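Side-chain contact in 4-methyl-5(B-hydroxyethyl)-thiazole monophosphate biosynthesis enzyme (Vibrio cholerae O1 biovar El Tor, PDB 3OT1), which is of unknown function but belongs to the DJ-1/PfpI family and may act in thiazole monophosphate biosynthesis: residues A[26-31]-A[74-79]. Numbering follows the deposited sequence.
Sequences VIIVDT and ALALPG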
loop_
_atom_site.group_PDB
_atom_site.type_symbol
_atom_site.label_atom_id
_atom_site.label_comp_id
_atom_site.label_asym_id
_atom_site.label_seq_id
_atom_site.Cartn_x
_atom_site.Cartn_y
_atom_site.Cartn_z
ATOM N N VAL A 26 -3.454 -4.317 0.797
ATOM C CA VAL A 26 -2.404 -4.795 -0.075
ATOM C C VAL A 26 -1.036 -4.665 0.602
ATOM O O VAL A 26 -0.184 -5.526 0.423
ATOM C CB VAL A 26 -2.492 -4.120 -1.454
ATOM C CG1 VAL A 26 -1.309 -4.512 -2.307
ATOM C CG2 VAL A 26 -3.797 -4.501 -2.127
ATOM N N ILE A 27 -0.825 -3.626 1.399
ATOM C CA ILE A 27 0.401 -3.542 2.189
ATOM C C ILE A 27 0.523 -4.756 3.102
ATOM O O ILE A 27 1.596 -5.360 3.208
ATOM C CB ILE A 27 0.485 -2.228 2.983
ATOM C CG1 ILE A 27 0.700 -1.033 2.045
ATOM C CG2 ILE A 27 1.600 -2.312 4.077
ATOM C CD1 ILE A 27 0.469 0.334 2.694
ATOM N N ILE A 28 -0.555 -5.113 3.782
ATOM C CA ILE A 28 -0.526 -6.279 4.666
ATOM C C ILE A 28 -0.197 -7.533 3.875
ATOM O O ILE A 28 0.702 -8.282 4.259
ATOM C CB ILE A 28 -1.871 -6.422 5.421
ATOM C CG1 ILE A 28 -2.076 -5.259 6.401
ATOM C CG2 ILE A 28 -1.946 -7.771 6.125
ATOM C CD1 ILE A 28 -3.518 -5.018 6.824
ATOM N N VAL A 29 -0.934 -7.788 2.808
ATOM C CA VAL A 29 -0.742 -9.027 2.076
ATOM C C VAL A 29 0.679 -9.113 1.503
ATOM O O VAL A 29 1.367 -10.102 1.665
ATOM C CB VAL A 29 -1.794 -9.167 0.951
ATOM C CG1 VAL A 29 -1.453 -10.342 0.062
ATOM C CG2 VAL A 29 -3.208 -9.315 1.551
ATOM N N ASP A 30 1.087 -8.059 0.809
ATOM C CA ASP A 30 2.386 -8.033 0.125
ATOM C C ASP A 30 3.509 -8.227 1.144
ATOM O O ASP A 30 4.392 -9.070 0.966
ATOM C CB ASP A 30 2.485 -6.701 -0.644
ATOM C CG ASP A 30 3.718 -6.520 -1.465
ATOM O OD1 ASP A 30 4.812 -6.973 -1.117
ATOM O OD2 ASP A 30 3.543 -5.842 -2.511
ATOM N N THR A 31 3.488 -7.462 2.222
ATOM C CA THR A 31 4.551 -7.542 3.213
ATOM C C THR A 31 4.645 -8.929 3.820
ATOM O O THR A 31 5.740 -9.474 3.998
ATOM C CB THR A 31 4.382 -6.448 4.291
ATOM O OG1 THR A 31 4.364 -5.165 3.649
ATOM C CG2 THR A 31 5.520 -6.450 5.292
ATOM N N ALA A 74 -2.831 -16.690 12.135
ATOM C CA ALA A 74 -3.163 -15.337 12.537
ATOM C C ALA A 74 -4.205 -14.763 11.608
ATOM O O ALA A 74 -4.367 -15.198 10.470
ATOM C CB ALA A 74 -1.918 -14.453 12.563
ATOM N N LEU A 75 -4.912 -13.771 12.148
ATOM C CA LEU A 75 -5.987 -13.062 11.470
ATOM C C LEU A 75 -5.578 -11.595 11.378
ATOM O O LEU A 75 -5.232 -11.006 12.392
ATOM C CB LEU A 75 -7.278 -13.206 12.295
ATOM C CG LEU A 75 -8.520 -12.509 11.760
ATOM C CD1 LEU A 75 -8.986 -13.078 10.415
ATOM C CD2 LEU A 75 -9.633 -12.552 12.790
ATOM N N ALA A 76 -5.625 -11.008 10.176
ATOM C CA ALA A 76 -5.278 -9.608 9.975
ATOM C C ALA A 76 -6.435 -8.881 9.300
ATOM O O ALA A 76 -6.857 -9.263 8.194
ATOM C CB ALA A 76 -4.032 -9.473 9.136
ATOM N N LEU A 77 -6.953 -7.867 9.983
ATOM C CA LEU A 77 -8.144 -7.161 9.553
ATOM C C LEU A 77 -7.785 -5.764 9.059
ATOM O O LEU A 77 -7.373 -4.902 9.834
ATOM C CB LEU A 77 -9.126 -7.032 10.717
ATOM C CG LEU A 77 -9.573 -8.343 11.383
ATOM C CD1 LEU A 77 -10.545 -8.010 12.519
ATOM C CD2 LEU A 77 -10.239 -9.264 10.397
ATOM N N PRO A 78 -7.958 -5.519 7.743
ATOM C CA PRO A 78 -7.811 -4.163 7.222
ATOM C C PRO A 78 -8.867 -3.215 7.784
ATOM O O PRO A 78 -9.889 -3.666 8.311
ATOM C CB PRO A 78 -7.992 -4.352 5.708
ATOM C CG PRO A 78 -7.687 -5.831 5.463
ATOM C CD PRO A 78 -8.234 -6.509 6.683
ATOM N N GLY A 79 -8.626 -1.931 7.605
ATOM C CA GLY A 79 -9.584 -0.897 7.960
ATOM C C GLY A 79 -10.355 -0.399 6.762
ATOM O O GLY A 79 -10.739 -1.170 5.883
#
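Ile28 reaches from helix 22-34 to Ala76 and Pro78, and both of its branches take part. Its CB lies 5.3 Å from Ala76 CB, so the beta-carbon itself makes no close contact; the split beyond it does the work. CG2, anti to the backbone N, ends against the methyl of Ala76, with Ile28 CG2 and Ala76 CB 4.0 Å apart. CG1 leaves the same CB beside the backbone N (chi1 -67°), and so anti to the carbonyl carbon; it meets nothing of 74-79 within 4.5 Å itself, but an extended chi2 of 159° carries CD1 on to the proline, where Ile28 CD1 is 4.4 Å from Pro78 CA, a looser approach. The helix connects parallel strands 11-16 and 38-43 in a beta-alpha-beta crossover, and strand 74-77 adjoins strand 11-16 in the central sheet of this DJ-1/PfpI fold, where Ala76 shares backbone hydrogen bonding with Leu13. The contact thus joins the crossover helix to the strand that flanks 11-16 on the side away from 38-43, with Phe169 of helix 166-178 also touching Ile28. Just beyond the strand, Gly79 N bonds to Glu24 OE1, a polar tie back to the same helix. One turn along from Ile27, Thr31 bends its hydroxyl back: OG1 donates to Ile27 O at 2.8 Å, tilted 25° from the carbonyl plane, while Thr31 N approaches that oxygen from the opposite face.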